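Local coordinates for protein dihydropteroate synthase (Burkholderia cenocepacia, PDB 2Y5S) that probably catalyses the condensation of para-aminobenzoate with 6-hydroxymethyl-7,8-dihydropterin diphosphate to 7,8-dihydropteroate, a precursor of folate, at residues R85-V90 against R111-A116; D103-A108 against F127-A132; L120-W125 against G142-H147. All coordinates share one frame; numbering follows the deposited sequence.

In the fold
The three contacts follow one sector of a TIM barrel, from its outer helix layer to its core. Contact 1 joins helices 79-93 and 107-115 in the helix layer outside the strands. Contact 2 lies about 14 Å from it, centre to centre, and joins the loops that follow strands 100-103 and 120-123. Contact 3 pairs strands 120-123 and 142-146, its centre about 9 Å from that of contact 2 and 16 Å from that of contact 1. Along the chain contact 1 closes before contact 3 opens, while contact 2 alternates with both. Helix 107-115 is shared by contacts 1 and 2. Contacts 2 and 3 both touch 7,8-dihydropteroate, so the sequence of contacts runs from the outer helices to the pterin pocket.

Contact 1 of 3, residues R85-V90 against R111-A116; sequences RVIPLV and RAALAA
Ile87 reaches across to the helix at Ala112 and Ala113 with the end of its side chain. Its CD1 lies 3.8 Å from Ala112 CB and 4.2 Å from Ala113 CB. The same methyl rests on the backbone, 3.5 Å from Ala112 O. The other branch of Ile87 serves a different residue: CG2 is 4.2 Å from Ala116 CB. One turn further on, Val90 meets Ala116 with CG1, which sits 3.8 Å from Ala116 CB and 3.6 Å from Ala116 O. This methyl is anti to the backbone N (chi1 174°), and that rotation turns it to Ala116. All the side-chain contacts are apolar. Three alanines make up the second surface, so the larger side chains of Ile87 and Val90 can lie directly against its backbone. The short helix axes run almost parallel, 11° apart, with a closest approach of 9.5 Å. Beneath the pair, Val86, Val90 and Ala113 touch Ile102 of strand 100-103, while Val86 and Val90 also reach Ile65 of strand 62-66. Two adjacent helices packed side by side over parallel strands are typical of the outer layer of a TIM barrel.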
loop_
_atom_site.group_PDB
_atom_site.type_symbol
_atom_site.label_atom_id
_atom_site.label_comp_id
_atom_site.label_asym_id
_atom_site.label_seq_id
_atom_site.Cartn_x
_atom_site.Cartn_y
_atom_site.Cartn_z
ATOM N N ARG B 85 -21.009 17.935 21.573
ATOM C CA ARG B 85 -19.955 16.956 21.299
ATOM C C ARG B 85 -18.703 17.629 20.751
ATOM O O ARG B 85 -17.584 17.317 21.164
ATOM C CB ARG B 85 -20.416 15.942 20.249
ATOM C CG ARG B 85 -21.568 15.028 20.645
ATOM C CD ARG B 85 -22.390 14.639 19.398
ATOM N NE ARG B 85 -22.862 13.256 19.412
ATOM C CZ ARG B 85 -23.799 12.772 20.221
ATOM N NH1 ARG B 85 -24.391 13.544 21.130
ATOM N NH2 ARG B 85 -24.143 11.492 20.131
ATOM N N VAL B 86 -18.894 18.538 19.798
ATOM C CA VAL B 86 -17.787 19.071 19.012
ATOM C C VAL B 86 -17.025 20.184 19.722
ATOM O O VAL B 86 -15.800 20.161 19.763
ATOM C CB VAL B 86 -18.279 19.598 17.639
ATOM C CG1 VAL B 86 -17.143 20.248 16.873
ATOM C CG2 VAL B 86 -18.890 18.464 16.826
ATOM N N ILE B 87 -17.745 21.154 20.277
ATOM C CA ILE B 87 -17.106 22.352 20.829
ATOM C C ILE B 87 -16.139 22.043 21.984
ATOM O O ILE B 87 -15.000 22.509 21.959
ATOM C CB ILE B 87 -18.145 23.438 21.221
ATOM C CG1 ILE B 87 -18.901 23.930 19.981
ATOM C CG2 ILE B 87 -17.478 24.604 21.926
ATOM C CD1 ILE B 87 -18.018 24.344 18.837
ATOM N N PRO B 88 -16.566 21.239 22.980
ATOM C CA PRO B 88 -15.615 20.929 24.057
ATOM C C PRO B 88 -14.382 20.117 23.636
ATOM O O PRO B 88 -13.347 20.231 24.277
ATOM C CB PRO B 88 -16.471 20.157 25.075
ATOM C CG PRO B 88 -17.866 20.648 24.838
ATOM C CD PRO B 88 -17.931 20.792 23.325
ATOM N N LEU B 89 -14.471 19.315 22.575
ATOM C CA LEU B 89 -13.273 18.651 22.028
ATOM C C LEU B 89 -12.334 19.667 21.363
ATOM O O LEU B 89 -11.117 19.575 21.507
ATOM C CB LEU B 89 -13.634 17.541 21.032
ATOM C CG LEU B 89 -14.293 16.274 21.581
ATOM C CD1 LEU B 89 -14.535 15.257 20.455
ATOM C CD2 LEU B 89 -13.469 15.650 22.731
ATOM N N VAL B 90 -12.903 20.631 20.643
ATOM C CA VAL B 90 -12.114 21.708 20.039
ATOM C C VAL B 90 -11.355 22.457 21.124
ATOM O O VAL B 90 -10.144 22.654 21.013
ATOM C CB VAL B 90 -12.988 22.689 19.220
ATOM C CG1 VAL B 90 -12.156 23.880 18.729
ATOM C CG2 VAL B 90 -13.631 21.960 18.039
ATOM N N ARG B 111 -19.841 28.060 12.533
ATOM C CA ARG B 111 -19.651 29.316 13.258
ATOM C C ARG B 111 -19.116 29.067 14.669
ATOM O O ARG B 111 -18.111 29.665 15.063
ATOM C CB ARG B 111 -20.952 30.141 13.307
ATOM C CG ARG B 111 -21.488 30.541 11.918
ATOM C CD ARG B 111 -22.618 31.593 11.972
ATOM N NE ARG B 111 -22.088 32.954 11.962
ATOM C CZ ARG B 111 -22.146 33.792 10.929
ATOM N NH1 ARG B 111 -22.737 33.436 9.793
ATOM N NH2 ARG B 111 -21.620 35.006 11.042
ATOM N N ALA B 112 -19.777 28.183 15.417
ATOM C CA ALA B 112 -19.364 27.890 16.805
ATOM C C ALA B 112 -17.968 27.274 16.883
ATOM O O ALA B 112 -17.191 27.598 17.789
ATOM C CB ALA B 112 -20.376 26.973 17.503
ATOM N N ALA B 113 -17.666 26.383 15.944
ATOM C CA ALA B 113 -16.375 25.684 15.917
ATOM C C ALA B 113 -15.233 26.628 15.523
ATOM O O ALA B 113 -14.146 26.588 16.110
ATOM C CB ALA B 113 -16.437 24.468 14.991
ATOM N N LEU B 114 -15.479 27.502 14.562
ATOM C CA LEU B 114 -14.483 28.525 14.229
ATOM C C LEU B 114 -14.256 29.488 15.401
ATOM O O LEU B 114 -13.111 29.850 15.698
ATOM C CB LEU B 114 -14.880 29.277 12.958
ATOM C CG LEU B 114 -14.743 28.469 11.660
ATOM C CD1 LEU B 114 -15.261 29.275 10.479
ATOM C CD2 LEU B 114 -13.295 28.032 11.430
ATOM N N ALA B 115 -15.334 29.896 16.068
ATOM C CA ALA B 115 -15.232 30.770 17.252
ATOM C C ALA B 115 -14.463 30.089 18.373
ATOM O O ALA B 115 -13.746 30.737 19.106
ATOM C CB ALA B 115 -16.637 31.221 17.745
ATOM N N ALA B 116 -14.608 28.776 18.488
ATOM C CA ALA B 116 -13.868 27.995 19.462
ATOM C C ALA B 116 -12.417 27.765 19.040
ATOM O O ALA B 116 -11.635 27.252 19.820
ATOM C CB ALA B 116 -14.565 26.660 19.692
#

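Contact 2 of 3, residues D103-A108 against F127-A132; sequences DTYKPA and FRQPGA. With 78H (7,8-dihydropteroate), chain P; EDO (1,2-ethanediol), chain V.
Tyr105 and Gln129 lie side by side and point the same way, with ring and amide planes 54° apart. Gln129 CG approaches the ring obliquely, 4.0 Å from Tyr105 CD1. It also sits 3.4 Å from Tyr105 O. A bend at chi2 (-63°) turns the Gln129 amide back beside the ring, and its NE2 bonds to Pro152 O. Tyr105 OH bonds to Glu68, and Trp125 meets the ring edge-to-face. A water joins the two backbones, donating to Tyr105 O and accepting from Gln129 N, each at 3.1 Å. These loops lie at the C-terminal ends of adjacent strands in the TIM barrel, the end that carries the ligand site. Asp103, at the end of its strand, makes two weak bonds to 7,8-dihydropteroate: N8 of the ligand is 3.4 Å from both Asp103 OD1 and OD2. Pro107 crosses Gln129 at about a right angle and sets its ring against the type II turn from Gln129 to Ala132. Its CG lies 3.4 Å from Pro130 O and also touches Ala132 CB. Just before Pro107 in the chain, Thr104 OG1 accepts from Lys106 N at 3.1 Å, closing an ST turn before the helix that Pro107 begins.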
loop_
_atom_site.group_PDB
_atom_site.type_symbol
_atom_site.label_atom_id
_atom_site.label_comp_id
_atom_site.label_asym_id
_atom_site.label_seq_id
_atom_site.Cartn_x
_atom_site.Cartn_y
_atom_site.Cartn_z
ATOM N N ASP B 103 -15.730 18.043 10.894
ATOM C CA ASP B 103 -16.554 17.324 9.920
ATOM C C ASP B 103 -18.012 17.715 10.136
ATOM O O ASP B 103 -18.746 17.095 10.931
ATOM C CB ASP B 103 -16.344 15.814 10.074
ATOM C CG ASP B 103 -17.180 14.968 9.087
ATOM O OD1 ASP B 103 -17.681 15.470 8.054
ATOM O OD2 ASP B 103 -17.292 13.759 9.349
ATOM N N THR B 104 -18.410 18.786 9.460
ATOM C CA THR B 104 -19.772 19.280 9.551
ATOM C C THR B 104 -20.201 20.035 8.307
ATOM O O THR B 104 -19.393 20.685 7.645
ATOM C CB THR B 104 -19.968 20.240 10.739
ATOM O OG1 THR B 104 -21.372 20.496 10.900
ATOM C CG2 THR B 104 -19.201 21.546 10.506
ATOM N N TYR B 105 -21.496 19.935 8.023
ATOM C CA TYR B 105 -22.150 20.707 6.971
ATOM C C TYR B 105 -23.135 21.741 7.535
ATOM O O TYR B 105 -23.767 22.469 6.763
ATOM C CB TYR B 105 -22.889 19.766 6.021
ATOM C CG TYR B 105 -23.927 18.886 6.683
ATOM C CD1 TYR B 105 -25.231 19.334 6.876
ATOM C CD2 TYR B 105 -23.606 17.608 7.110
ATOM C CE1 TYR B 105 -26.180 18.535 7.474
ATOM C CE2 TYR B 105 -24.555 16.799 7.719
ATOM C CZ TYR B 105 -25.837 17.276 7.893
ATOM O OH TYR B 105 -26.787 16.492 8.490
ATOM N N LYS B 106 -23.263 21.812 8.861
ATOM C CA LYS B 106 -24.191 22.741 9.497
ATOM C C LYS B 106 -23.518 24.077 9.742
ATOM O O LYS B 106 -22.567 24.152 10.514
ATOM C CB LYS B 106 -24.705 22.163 10.814
ATOM C CG LYS B 106 -25.488 20.883 10.650
ATOM C CD LYS B 106 -26.342 20.610 11.875
ATOM C CE LYS B 106 -27.093 19.283 11.772
ATOM N NZ LYS B 106 -26.168 18.166 11.498
ATOM N N PRO B 107 -23.997 25.150 9.079
ATOM C CA PRO B 107 -23.433 26.476 9.325
ATOM C C PRO B 107 -23.308 26.888 10.805
ATOM O O PRO B 107 -22.294 27.472 11.177
ATOM C CB PRO B 107 -24.381 27.398 8.566
ATOM C CG PRO B 107 -24.864 26.550 7.418
ATOM C CD PRO B 107 -25.025 25.189 8.013
ATOM N N ALA B 108 -24.283 26.566 11.648
ATOM C CA ALA B 108 -24.187 26.920 13.073
ATOM C C ALA B 108 -23.019 26.210 13.766
ATOM O O ALA B 108 -22.406 26.750 14.694
ATOM C CB ALA B 108 -25.499 26.621 13.806
ATOM N N PHE B 127 -20.182 23.421 1.045
ATOM C CA PHE B 127 -20.610 24.759 1.446
ATOM C C PHE B 127 -21.873 25.192 0.747
ATOM O O PHE B 127 -22.116 26.391 0.548
ATOM C CB PHE B 127 -19.432 25.760 1.328
ATOM C CG PHE B 127 -18.240 25.315 2.117
ATOM C CD1 PHE B 127 -18.200 25.503 3.484
ATOM C CD2 PHE B 127 -17.214 24.611 1.518
ATOM C CE1 PHE B 127 -17.138 25.042 4.228
ATOM C CE2 PHE B 127 -16.152 24.137 2.257
ATOM C CZ PHE B 127 -16.114 24.347 3.618
ATOM N N ARG B 128 -22.715 24.208 0.429
ATOM C CA ARG B 128 -23.969 24.476 -0.242
ATOM C C ARG B 128 -25.130 24.718 0.723
ATOM O O ARG B 128 -26.150 25.253 0.310
ATOM C CB ARG B 128 -24.331 23.344 -1.214
ATOM C CG ARG B 128 -23.550 23.390 -2.516
ATOM C CD ARG B 128 -24.013 22.294 -3.460
ATOM N NE ARG B 128 -23.557 20.965 -3.043
ATOM C CZ ARG B 128 -23.999 19.830 -3.576
ATOM N NH1 ARG B 128 -24.938 19.853 -4.532
ATOM N NH2 ARG B 128 -23.506 18.667 -3.157
ATOM N N GLN B 129 -25.014 24.303 1.985
ATOM C CA GLN B 129 -26.121 24.497 2.913
ATOM C C GLN B 129 -26.321 25.978 3.117
ATOM O O GLN B 129 -25.341 26.731 3.172
ATOM C CB GLN B 129 -25.908 23.799 4.260
ATOM C CG GLN B 129 -25.971 22.275 4.197
ATOM C CD GLN B 129 -27.317 21.746 3.763
ATOM O OE1 GLN B 129 -28.339 22.372 3.987
ATOM N NE2 GLN B 129 -27.318 20.568 3.143
ATOM N N PRO B 130 -27.590 26.417 3.184
ATOM C CA PRO B 130 -27.863 27.845 3.296
ATOM C C PRO B 130 -27.104 28.474 4.461
ATOM O O PRO B 130 -27.257 28.022 5.593
ATOM C CB PRO B 130 -29.389 27.887 3.518
ATOM C CG PRO B 130 -29.882 26.719 2.789
ATOM C CD PRO B 130 -28.842 25.642 3.035
ATOM N N GLY B 131 -26.272 29.473 4.166
ATOM C CA GLY B 131 -25.519 30.193 5.178
ATOM C C GLY B 131 -24.112 29.668 5.486
ATOM O O GLY B 131 -23.408 30.261 6.296
ATOM N N ALA B 132 -23.699 28.577 4.846
ATOM C CA ALA B 132 -22.383 27.979 5.129
ATOM C C ALA B 132 -21.254 28.902 4.663
ATOM O O ALA B 132 -20.272 29.122 5.390
ATOM C CB ALA B 132 -22.254 26.638 4.473
HETATM O O4 78H P . -14.452 11.044 2.283
HETATM C C4 78H P . -14.667 11.978 3.057
HETATM C C5 78H P . -15.527 11.843 4.168
HETATM N N3 78H P . -14.060 13.222 2.825
HETATM C C9 78H P . -15.728 12.977 4.988
HETATM N N5 78H P . -16.101 10.651 4.470
HETATM C C2 78H P . -14.329 14.333 3.682
HETATM N N8 78H P . -16.558 12.906 6.099
HETATM N N1 78H P . -15.140 14.165 4.739
HETATM C C6 78H P . -16.952 10.538 5.510
HETATM N N2 78H P . -13.783 15.535 3.438
HETATM C C7 78H P . -17.410 11.737 6.345
HETATM C C10 78H P . -17.527 9.201 5.880
HETATM N N11 78H P . -18.710 8.910 5.063
HETATM C C15 78H P . -18.796 7.733 4.457
HETATM C C16 78H P . -19.105 7.650 3.104
HETATM C C17 78H P . -18.540 6.582 5.204
HETATM C C18 78H P . -19.180 6.410 2.494
HETATM C C19 78H P . -18.615 5.338 4.591
HETATM C C20 78H P . -18.939 5.254 3.239
HETATM C C21 78H P . -18.990 3.885 2.554
HETATM O O22 78H P . -18.992 3.896 1.320
HETATM O O23 78H P . -18.892 2.846 3.243
HETATM C C1 EDO V . -24.311 18.520 -8.047
HETATM O O1 EDO V . -24.124 17.727 -9.222
HETATM C C2 EDO V . -23.936 17.663 -6.849
HETATM O O2 EDO V . -25.091 17.452 -6.040
HETATM O O HOH W 1 -22.879 23.117 3.882
#

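Contact 3 of 3, residues L120-W125 against G142-H147; sequences LINDIW and GLCAMH. With 78H (7,8-dihydropteroate), chain P.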
loop_
_atom_site.group_PDB
_atom_site.type_symbol
_atom_site.label_atom_id
_atom_site.label_comp_id
_atom_site.label_asym_id
_atom_site.label_seq_id
_atom_site.Cartn_x
_atom_site.Cartn_y
_atom_site.Cartn_z
ATOM N N LEU B 120 -9.897 24.068 10.389
ATOM C CA LEU B 120 -10.354 23.639 9.072
ATOM C C LEU B 120 -11.809 23.169 9.151
ATOM O O LEU B 120 -12.188 22.456 10.092
ATOM C CB LEU B 120 -9.446 22.518 8.548
ATOM C CG LEU B 120 -9.535 22.058 7.079
ATOM C CD1 LEU B 120 -8.347 21.166 6.774
ATOM C CD2 LEU B 120 -10.841 21.334 6.767
ATOM N N ILE B 121 -12.625 23.594 8.183
ATOM C CA ILE B 121 -13.993 23.100 8.045
ATOM C C ILE B 121 -14.061 22.143 6.865
ATOM O O ILE B 121 -13.721 22.485 5.723
ATOM C CB ILE B 121 -15.032 24.232 7.899
ATOM C CG1 ILE B 121 -14.945 25.234 9.064
ATOM C CG2 ILE B 121 -16.444 23.643 7.799
ATOM C CD1 ILE B 121 -15.275 24.641 10.472
ATOM N N ASN B 122 -14.487 20.922 7.177
ATOM C CA ASN B 122 -14.538 19.843 6.245
ATOM C C ASN B 122 -16.009 19.527 5.963
ATOM O O ASN B 122 -16.676 18.938 6.812
ATOM C CB ASN B 122 -13.839 18.630 6.872
ATOM C CG ASN B 122 -13.945 17.396 6.007
ATOM O OD1 ASN B 122 -14.059 17.510 4.806
ATOM N ND2 ASN B 122 -13.920 16.209 6.621
ATOM N N ASP B 123 -16.496 19.904 4.779
ATOM C CA ASP B 123 -17.944 19.929 4.490
ATOM C C ASP B 123 -18.374 18.995 3.347
ATOM O O ASP B 123 -18.126 19.258 2.175
ATOM C CB ASP B 123 -18.392 21.355 4.187
ATOM C CG ASP B 123 -19.910 21.484 3.999
ATOM O OD1 ASP B 123 -20.661 20.520 4.257
ATOM O OD2 ASP B 123 -20.346 22.568 3.569
ATOM N N ILE B 124 -19.054 17.925 3.706
ATOM C CA ILE B 124 -19.574 16.982 2.736
ATOM C C ILE B 124 -20.533 17.640 1.738
ATOM O O ILE B 124 -20.683 17.145 0.640
ATOM C CB ILE B 124 -20.243 15.738 3.393
ATOM C CG1 ILE B 124 -21.385 16.130 4.326
ATOM C CG2 ILE B 124 -19.187 14.913 4.165
ATOM C CD1 ILE B 124 -22.445 15.019 4.504
ATOM N N TRP B 125 -21.165 18.753 2.112
ATOM C CA TRP B 125 -22.062 19.451 1.196
ATOM C C TRP B 125 -21.398 20.563 0.383
ATOM O O TRP B 125 -22.082 21.256 -0.365
ATOM C CB TRP B 125 -23.302 19.995 1.940
ATOM C CG TRP B 125 -24.363 18.961 2.106
ATOM C CD1 TRP B 125 -24.712 18.345 3.252
ATOM C CD2 TRP B 125 -25.203 18.412 1.082
ATOM N NE1 TRP B 125 -25.697 17.431 3.022
ATOM C CE2 TRP B 125 -26.027 17.457 1.693
ATOM C CE3 TRP B 125 -25.320 18.622 -0.297
ATOM C CZ2 TRP B 125 -26.983 16.719 0.982
ATOM C CZ3 TRP B 125 -26.267 17.896 -1.005
ATOM C CH2 TRP B 125 -27.082 16.949 -0.365
ATOM N N GLY B 142 -8.765 26.639 7.013
ATOM C CA GLY B 142 -8.818 25.786 5.842
ATOM C C GLY B 142 -10.257 25.350 5.602
ATOM O O GLY B 142 -11.075 25.290 6.533
ATOM N N LEU B 143 -10.567 25.062 4.345
ATOM C CA LEU B 143 -11.902 24.650 3.955
ATOM C C LEU B 143 -11.800 23.534 2.950
ATOM O O LEU B 143 -11.184 23.709 1.893
ATOM C CB LEU B 143 -12.657 25.813 3.320
ATOM C CG LEU B 143 -12.800 27.112 4.117
ATOM C CD1 LEU B 143 -13.343 28.224 3.217
ATOM C CD2 LEU B 143 -13.712 26.872 5.304
ATOM N N CYS B 144 -12.402 22.394 3.267
ATOM C CA CYS B 144 -12.446 21.291 2.315
ATOM C C CYS B 144 -13.852 21.176 1.742
ATOM O O CYS B 144 -14.805 20.855 2.457
ATOM C CB CYS B 144 -12.061 19.976 2.947
ATOM S SG CYS B 144 -12.136 18.584 1.770
ATOM N N ALA B 145 -13.956 21.463 0.455
ATOM C CA ALA B 145 -15.204 21.324 -0.302
ATOM C C ALA B 145 -15.205 19.937 -0.920
ATOM O O ALA B 145 -14.368 19.634 -1.775
ATOM C CB ALA B 145 -15.262 22.395 -1.399
ATOM N N MET B 146 -16.114 19.084 -0.469
ATOM C CA MET B 146 -16.242 17.736 -1.009
ATOM C C MET B 146 -17.332 17.684 -2.058
ATOM O O MET B 146 -18.280 18.486 -2.020
ATOM C CB MET B 146 -16.592 16.760 0.113
ATOM C CG MET B 146 -16.333 15.293 -0.209
ATOM S SD MET B 146 -17.054 14.190 1.013
ATOM C CE MET B 146 -18.761 14.138 0.413
ATOM N N HIS B 147 -17.209 16.723 -2.974
ATOM C CA HIS B 147 -18.271 16.400 -3.916
ATOM C C HIS B 147 -19.185 15.296 -3.378
ATOM O O HIS B 147 -18.731 14.206 -3.022
ATOM C CB HIS B 147 -17.690 15.943 -5.265
ATOM C CG HIS B 147 -18.731 15.497 -6.243
ATOM N ND1 HIS B 147 -19.248 14.215 -6.256
ATOM C CD2 HIS B 147 -19.363 16.168 -7.235
ATOM C CE1 HIS B 147 -20.162 14.126 -7.202
ATOM N NE2 HIS B 147 -20.242 15.291 -7.820
HETATM O O4 78H P . -14.452 11.044 2.283
HETATM C C4 78H P . -14.667 11.978 3.057
HETATM C C5 78H P . -15.527 11.843 4.168
HETATM N N3 78H P . -14.060 13.222 2.825
HETATM C C9 78H P . -15.728 12.977 4.988
HETATM N N5 78H P . -16.101 10.651 4.470
HETATM C C2 78H P . -14.329 14.333 3.682
HETATM N N8 78H P . -16.558 12.906 6.099
HETATM N N1 78H P . -15.140 14.165 4.739
HETATM C C6 78H P . -16.952 10.538 5.510
HETATM N N2 78H P . -13.783 15.535 3.438
HETATM C C7 78H P . -17.410 11.737 6.345
HETATM C C10 78H P . -17.527 9.201 5.880
HETATM N N11 78H P . -18.710 8.910 5.063
HETATM C C15 78H P . -18.796 7.733 4.457
HETATM C C16 78H P . -19.105 7.650 3.104
HETATM C C17 78H P . -18.540 6.582 5.204
HETATM C C18 78H P . -19.180 6.410 2.494
HETATM C C19 78H P . -18.615 5.338 4.591
HETATM C C20 78H P . -18.939 5.254 3.239
HETATM C C21 78H P . -18.990 3.885 2.554
HETATM O O22 78H P . -18.992 3.896 1.320
HETATM O O23 78H P . -18.892 2.846 3.243
HETATM O O HOH W 2 -20.936 18.447 -1.811
#
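The pterin pocket of this TIM-barrel enzyme is lined in part by two adjacent parallel strands, 120-123 and 142-146. With helix 132-136 between them in sequence, they form a beta-alpha-beta unit. Their backbones are joined by a ladder of four bonds. Ile121 N donates to Gly142 O at 2.8 Å, and Cys144 N to Ile121 O. Asp123 N then bonds to Cys144 O at 3.0 Å, with an N-H...O angle of 171°. The last rung, Met146 N to Asp123 O, is weak.

The side chains of Asn122, Cys144 and Met146 come up to the ligand. Asn122 CG is anti to the backbone N (chi1 175°), which directs the amide to the 2-amino end of the pterin. Its ND2 donates to ligand N1 at 3.0 Å. Ligand N2 also points to its OD1, but so close that the exact geometry of that bond is doubtful. Asp64 also accepts from ND2, which probably helps to fix the rotation of the amide. Cys144 SG lies 3.8 Å from ligand N2, and Met146 SD is 3.6 Å from ligand N3.

Ile121 and Leu143 face the helix side of the sheet, with Ile121 CB 3.9 Å from Leu143 CD2. On this face Asp123 OD1 accepts from Trp125 N in an Asx turn, met from above the carboxylate plane, and its OD2 takes Phe127 N. Met146 and Ile124 run side by side. The Met146 chain bends at chi3 (82°) and brings CE 3.7 Å from Ile124 CB. At the backbone a water donates to both Ile124 O (2.8 Å) and Met146 O.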